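Local coordinates for glycosylation Associate Protein 3 (Streptococcus agalactiae serotype V, PDB 6OYC), which probably takes part, within a complex of glycosylation-associated proteins, in the glycosylation and accessory Sec export of surface glycoproteins, at residues Lys179-Gln188 / Gly310-Thr318. Residues are numbered along the deposited sequence; the frame is centred on the assembly and turned at random.
Sequences KIESISQLQQ and GNEHLPYLT
Leu314 reaches out from the 3-10 segment 310-316 to meet three residues of the loop 179-188, and traced outward it illustrates how one leucine can touch several parts of an irregular loop. Its CB comes first, touching Leu186 CD1 at 3.4 Å. Its CG lies 4.0 Å from that same Leu186 methyl. At the tip, Leu314 CD1 lies 3.7 Å from Leu186 CD1, 3.9 Å from Glu181 CB and 4.2 Å from Ile180 CD1, so one methyl is shared by three side chains. The two leucines run roughly at right angles; Leu186 extends across with CG anti to its backbone N (chi1 -179°), and its other methyl, CD2, approaches the carbonyl O of Leu314. One turn earlier, Ile180 CD1 presses closely on the backbone O of Asn311, 3.0 Å away, while the Glu181 carboxylate passes Asn311 CB with OE2 at 3.5 Å. That carboxylate also forms a salt bridge within its own loop, Glu181 OE1 to Lys179 NZ. Leu314 further touches Tyr292 and Ile227, the latter from strand 223-227. Leu314 and Asn311 thus join the 3-10 segment near the modelled C-terminus to the loop leading into edge strand 191-193, at the periphery of an alpha/beta domain built on a five-stranded parallel sheet.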
ATOM      1  N   LYS C 179     -16.719   0.634   2.030  1.00 97.83           N
ATOM      2  CA  LYS C 179     -16.300  -0.185   3.181  1.00 97.26           C
ATOM      3  C   LYS C 179     -16.612   0.534   4.496  1.00 99.32           C
ATOM      4  O   LYS C 179     -15.707   1.079   5.120  1.00103.28           O
ATOM      5  CB  LYS C 179     -14.796  -0.493   3.129  1.00 93.28           C
ATOM      6  CG  LYS C 179     -14.298  -1.212   1.877  1.00 97.84           C
ATOM      7  CD  LYS C 179     -12.779  -1.075   1.645  1.00 88.44           C
ATOM      8  CE  LYS C 179     -12.282   0.364   1.790  1.00 76.32           C
ATOM      9  NZ  LYS C 179     -13.039   1.326   0.930  1.00 80.05           N
ATOM     10  N   ILE C 180     -17.878   0.503   4.933  1.00 96.84           N
ATOM     11  CA  ILE C 180     -18.300   1.008   6.249  1.00 94.22           C
ATOM     12  C   ILE C 180     -17.877   2.465   6.454  1.00 95.85           C
ATOM     13  O   ILE C 180     -18.651   3.260   6.992  1.00 94.65           O
ATOM     14  CB  ILE C 180     -17.806   0.116   7.426  1.00 90.19           C
ATOM     15  CG1 ILE C 180     -16.327   0.309   7.793  1.00 81.54           C
ATOM     16  CG2 ILE C 180     -18.072  -1.359   7.134  1.00 85.17           C
ATOM     17  CD1 ILE C 180     -16.025   1.360   8.859  1.00 72.97           C
ATOM     18  N   GLU C 181     -16.663   2.834   6.031  1.00 97.80           N
ATOM     19  CA  GLU C 181     -16.122   4.193   6.118  1.00 94.15           C
ATOM     20  C   GLU C 181     -16.628   5.019   4.942  1.00 99.91           C
ATOM     21  O   GLU C 181     -15.870   5.785   4.325  1.00 98.61           O
ATOM     22  CB  GLU C 181     -14.594   4.138   6.139  1.00 88.75           C
ATOM     23  CG  GLU C 181     -13.990   3.498   4.891  1.00 85.96           C
ATOM     24  CD  GLU C 181     -12.698   2.796   5.158  1.00 77.17           C
ATOM     25  OE1 GLU C 181     -12.363   1.867   4.390  1.00 73.80           O
ATOM     26  OE2 GLU C 181     -12.012   3.196   6.122  1.00 79.44           O
ATOM     27  N   SER C 182     -17.889   4.824   4.547  1.00100.06           N
ATOM     28  CA  SER C 182     -18.375   5.271   3.249  1.00105.82           C
ATOM     29  C   SER C 182     -18.981   6.664   3.352  1.00104.31           C
ATOM     30  O   SER C 182     -19.936   6.865   4.104  1.00101.24           O
ATOM     31  CB  SER C 182     -19.412   4.292   2.696  1.00106.39           C
ATOM     32  OG  SER C 182     -20.094   4.821   1.575  1.00110.80           O
ATOM     33  N   ILE C 183     -18.414   7.622   2.587  1.00105.59           N
ATOM     34  CA  ILE C 183     -18.874   9.009   2.443  1.00100.29           C
ATOM     35  C   ILE C 183     -19.160   9.637   3.806  1.00 99.32           C
ATOM     36  O   ILE C 183     -20.001  10.539   3.920  1.00101.02           O
ATOM     37  CB  ILE C 183     -20.097   9.080   1.507  1.00100.42           C
ATOM     38  CG1 ILE C 183     -19.921   8.114   0.334  1.00 95.95           C
ATOM     39  CG2 ILE C 183     -20.297  10.490   0.951  1.00 98.71           C
ATOM     40  CD1 ILE C 183     -21.094   8.101  -0.611  1.00 95.46           C
ATOM     41  N   SER C 184     -18.455   9.170   4.845  1.00 95.93           N
ATOM     42  CA  SER C 184     -18.561   9.594   6.252  1.00 93.64           C
ATOM     43  C   SER C 184     -19.735   8.939   6.976  1.00 94.20           C
ATOM     44  O   SER C 184     -19.951   9.225   8.170  1.00 91.05           O
ATOM     45  CB  SER C 184     -18.670  11.118   6.409  1.00 86.51           C
ATOM     46  OG  SER C 184     -18.771  11.483   7.777  1.00 84.61           O
ATOM     47  N   GLN C 185     -20.488   8.049   6.327  1.00 93.36           N
ATOM     48  CA  GLN C 185     -21.684   7.528   6.972  1.00 85.95           C
ATOM     49  C   GLN C 185     -21.265   6.579   8.094  1.00 90.30           C
ATOM     50  O   GLN C 185     -21.434   5.355   8.000  1.00 91.38           O
ATOM     51  CB  GLN C 185     -22.623   6.881   5.944  1.00 85.85           C
ATOM     52  CG  GLN C 185     -22.832   7.658   4.595  1.00 85.67           C
ATOM     53  CD  GLN C 185     -23.212   9.165   4.692  1.00 87.52           C
ATOM     54  OE1 GLN C 185     -23.102   9.813   5.740  1.00 81.80           O
ATOM     55  NE2 GLN C 185     -23.668   9.715   3.563  1.00 81.27           N
ATOM     56  N   LEU C 186     -20.696   7.180   9.157  1.00 88.04           N
ATOM     57  CA  LEU C 186     -20.165   6.493  10.325  1.00 88.07           C
ATOM     58  C   LEU C 186     -20.962   6.954  11.519  1.00 84.60           C
ATOM     59  O   LEU C 186     -22.108   6.518  11.704  1.00 80.23           O
ATOM     60  CB  LEU C 186     -18.658   6.809  10.463  1.00 89.41           C
ATOM     61  CG  LEU C 186     -17.678   6.297  11.530  1.00 83.56           C
ATOM     62  CD1 LEU C 186     -16.305   6.413  10.924  1.00 76.04           C
ATOM     63  CD2 LEU C 186     -17.674   7.023  12.887  1.00 75.87           C
ATOM     64  N   GLN C 187     -20.433   7.846  12.360  1.00 85.75           N
ATOM     65  CA  GLN C 187     -21.128   8.416  13.499  1.00 83.57           C
ATOM     66  C   GLN C 187     -20.754   9.884  13.662  1.00 76.18           C
ATOM     67  O   GLN C 187     -21.029  10.464  14.720  1.00 69.72           O
ATOM     68  CB  GLN C 187     -20.798   7.644  14.799  1.00 85.19           C
ATOM     69  CG  GLN C 187     -21.428   6.246  14.892  1.00 85.81           C
ATOM     70  CD  GLN C 187     -21.165   5.556  16.228  1.00 88.63           C
ATOM     71  OE1 GLN C 187     -20.609   4.454  16.273  1.00 88.92           O
ATOM     72  NE2 GLN C 187     -21.570   6.199  17.319  1.00 90.35           N
ATOM     73  N   GLN C 188     -20.135  10.501  12.648  1.00 75.08           N
ATOM     74  CA  GLN C 188     -19.718  11.896  12.708  1.00 74.12           C
ATOM     75  C   GLN C 188     -19.700  12.509  11.314  1.00 67.27           C
ATOM     76  O   GLN C 188     -19.876  11.829  10.301  1.00 73.02           O
ATOM     77  CB  GLN C 188     -18.324  12.055  13.324  1.00 77.35           C
ATOM     78  CG  GLN C 188     -18.201  11.711  14.778  1.00 77.09           C
ATOM     79  CD  GLN C 188     -16.880  11.056  15.066  1.00 79.50           C
ATOM     80  OE1 GLN C 188     -16.733   9.842  14.906  1.00 79.28           O
ATOM     81  NE2 GLN C 188     -15.897  11.856  15.473  1.00 73.32           N
ATOM     82  N   GLY C 310      -9.031  -3.074  10.302  1.00 36.32           N
ATOM     83  CA  GLY C 310      -9.079  -1.994  11.266  1.00 38.40           C
ATOM     84  C   GLY C 310     -10.118  -0.934  10.969  1.00 40.67           C
ATOM     85  O   GLY C 310     -10.589  -0.270  11.898  1.00 40.08           O
ATOM     86  N   ASN C 311     -10.492  -0.765   9.700  1.00 42.65           N
ATOM     87  CA  ASN C 311     -11.548   0.182   9.353  1.00 44.97           C
ATOM     88  C   ASN C 311     -12.837  -0.134  10.100  1.00 49.51           C
ATOM     89  O   ASN C 311     -13.568   0.777  10.509  1.00 48.75           O
ATOM     90  CB  ASN C 311     -11.782   0.163   7.846  1.00 48.28           C
ATOM     91  CG  ASN C 311     -12.438  -1.114   7.381  1.00 55.09           C
ATOM     92  OD1 ASN C 311     -13.573  -1.109   6.915  1.00 70.43           O
ATOM     93  ND2 ASN C 311     -11.729  -2.222   7.521  1.00 62.73           N
ATOM     94  N   GLU C 312     -13.117  -1.420  10.319  1.00 48.59           N
ATOM     95  CA  GLU C 312     -14.309  -1.804  11.067  1.00 49.38           C
ATOM     96  C   GLU C 312     -14.245  -1.407  12.530  1.00 46.02           C
ATOM     97  O   GLU C 312     -15.187  -1.710  13.267  1.00 49.50           O
ATOM     98  CB  GLU C 312     -14.542  -3.312  10.938  1.00 40.59           C
ATOM     99  CG  GLU C 312     -14.823  -3.713   9.513  1.00 47.66           C
ATOM    100  CD  GLU C 312     -14.863  -5.213   9.321  1.00 52.59           C
ATOM    101  OE1 GLU C 312     -15.012  -5.658   8.161  1.00 53.51           O
ATOM    102  OE2 GLU C 312     -14.742  -5.951  10.324  1.00 54.89           O
ATOM    103  N   HIS C 313     -13.169  -0.758  12.972  1.00 45.12           N
ATOM    104  CA  HIS C 313     -13.080  -0.237  14.332  1.00 50.33           C
ATOM    105  C   HIS C 313     -13.572   1.197  14.455  1.00 52.36           C
ATOM    106  O   HIS C 313     -13.681   1.700  15.580  1.00 51.87           O
ATOM    107  CB  HIS C 313     -11.637  -0.265  14.852  1.00 43.71           C
ATOM    108  CG  HIS C 313     -11.004  -1.618  14.833  1.00 44.58           C
ATOM    109  ND1 HIS C 313      -9.705  -1.828  15.239  1.00 38.78           N
ATOM    110  CD2 HIS C 313     -11.484  -2.827  14.457  1.00 42.15           C
ATOM    111  CE1 HIS C 313      -9.412  -3.108  15.114  1.00 40.49           C
ATOM    112  NE2 HIS C 313     -10.473  -3.735  14.638  1.00 40.99           N
ATOM    113  N   LEU C 314     -13.822   1.876  13.339  1.00 44.95           N
ATOM    114  CA  LEU C 314     -14.164   3.291  13.413  1.00 55.87           C
ATOM    115  C   LEU C 314     -15.368   3.606  14.309  1.00 60.32           C
ATOM    116  O   LEU C 314     -15.359   4.683  14.930  1.00 62.46           O
ATOM    117  CB  LEU C 314     -14.378   3.831  11.993  1.00 55.65           C
ATOM    118  CG  LEU C 314     -13.084   4.082  11.226  1.00 48.06           C
ATOM    119  CD1 LEU C 314     -13.373   4.478   9.796  1.00 52.14           C
ATOM    120  CD2 LEU C 314     -12.279   5.145  11.943  1.00 47.56           C
ATOM    121  N   PRO C 315     -16.395   2.755  14.435  1.00 60.63           N
ATOM    122  CA  PRO C 315     -17.458   3.053  15.421  1.00 64.03           C
ATOM    123  C   PRO C 315     -17.015   3.027  16.889  1.00 64.39           C
ATOM    124  O   PRO C 315     -17.609   3.748  17.699  1.00 72.03           O
ATOM    125  CB  PRO C 315     -18.515   1.983  15.125  1.00 63.07           C
ATOM    126  CG  PRO C 315     -18.344   1.728  13.641  1.00 63.64           C
ATOM    127  CD  PRO C 315     -16.851   1.784  13.417  1.00 56.06           C
ATOM    128  N   TYR C 316     -15.995   2.246  17.273  1.00 65.08           N
ATOM    129  CA  TYR C 316     -15.489   2.306  18.652  1.00 64.10           C
ATOM    130  C   TYR C 316     -14.937   3.687  19.028  1.00 68.04           C
ATOM    131  O   TYR C 316     -14.434   3.850  20.149  1.00 66.24           O
ATOM    132  CB  TYR C 316     -14.377   1.271  18.895  1.00 60.59           C
ATOM    133  CG  TYR C 316     -14.785  -0.190  18.849  1.00 67.59           C
ATOM    134  CD1 TYR C 316     -15.449  -0.800  19.919  1.00 72.78           C
ATOM    135  CD2 TYR C 316     -14.472  -0.973  17.740  1.00 63.07           C
ATOM    136  CE1 TYR C 316     -15.811  -2.146  19.866  1.00 69.93           C
ATOM    137  CE2 TYR C 316     -14.821  -2.308  17.674  1.00 59.92           C
ATOM    138  CZ  TYR C 316     -15.487  -2.893  18.730  1.00 71.72           C
ATOM    139  OH  TYR C 316     -15.815  -4.229  18.621  1.00 71.42           O
ATOM    140  N   LEU C 317     -15.009   4.662  18.115  1.00 69.05           N
ATOM    141  CA  LEU C 317     -14.435   5.993  18.307  1.00 66.74           C
ATOM    142  C   LEU C 317     -15.259   6.841  19.272  1.00 74.42           C
ATOM    143  O   LEU C 317     -14.720   7.394  20.240  1.00 79.65           O
ATOM    144  CB  LEU C 317     -14.338   6.678  16.949  1.00 62.31           C
ATOM    145  CG  LEU C 317     -13.256   7.695  16.648  1.00 55.21           C
ATOM    146  CD1 LEU C 317     -12.014   7.397  17.451  1.00 54.94           C
ATOM    147  CD2 LEU C 317     -12.993   7.619  15.162  1.00 49.86           C
ATOM    148  N   THR C 318     -16.554   6.982  18.994  1.00 70.88           N
ATOM    149  CA  THR C 318     -17.486   7.735  19.837  1.00 82.73           C
ATOM    150  C   THR C 318     -17.325   7.455  21.335  1.00 81.83           C
ATOM    151  O   THR C 318     -16.626   8.185  22.043  1.00 82.75           O
ATOM    152  CB  THR C 318     -18.941   7.420  19.435  1.00 89.02           C
ATOM    153  OG1 THR C 318     -19.842   8.278  20.144  1.00 94.30           O
ATOM    154  CG2 THR C 318     -19.279   5.968  19.745  1.00 85.70           C
TER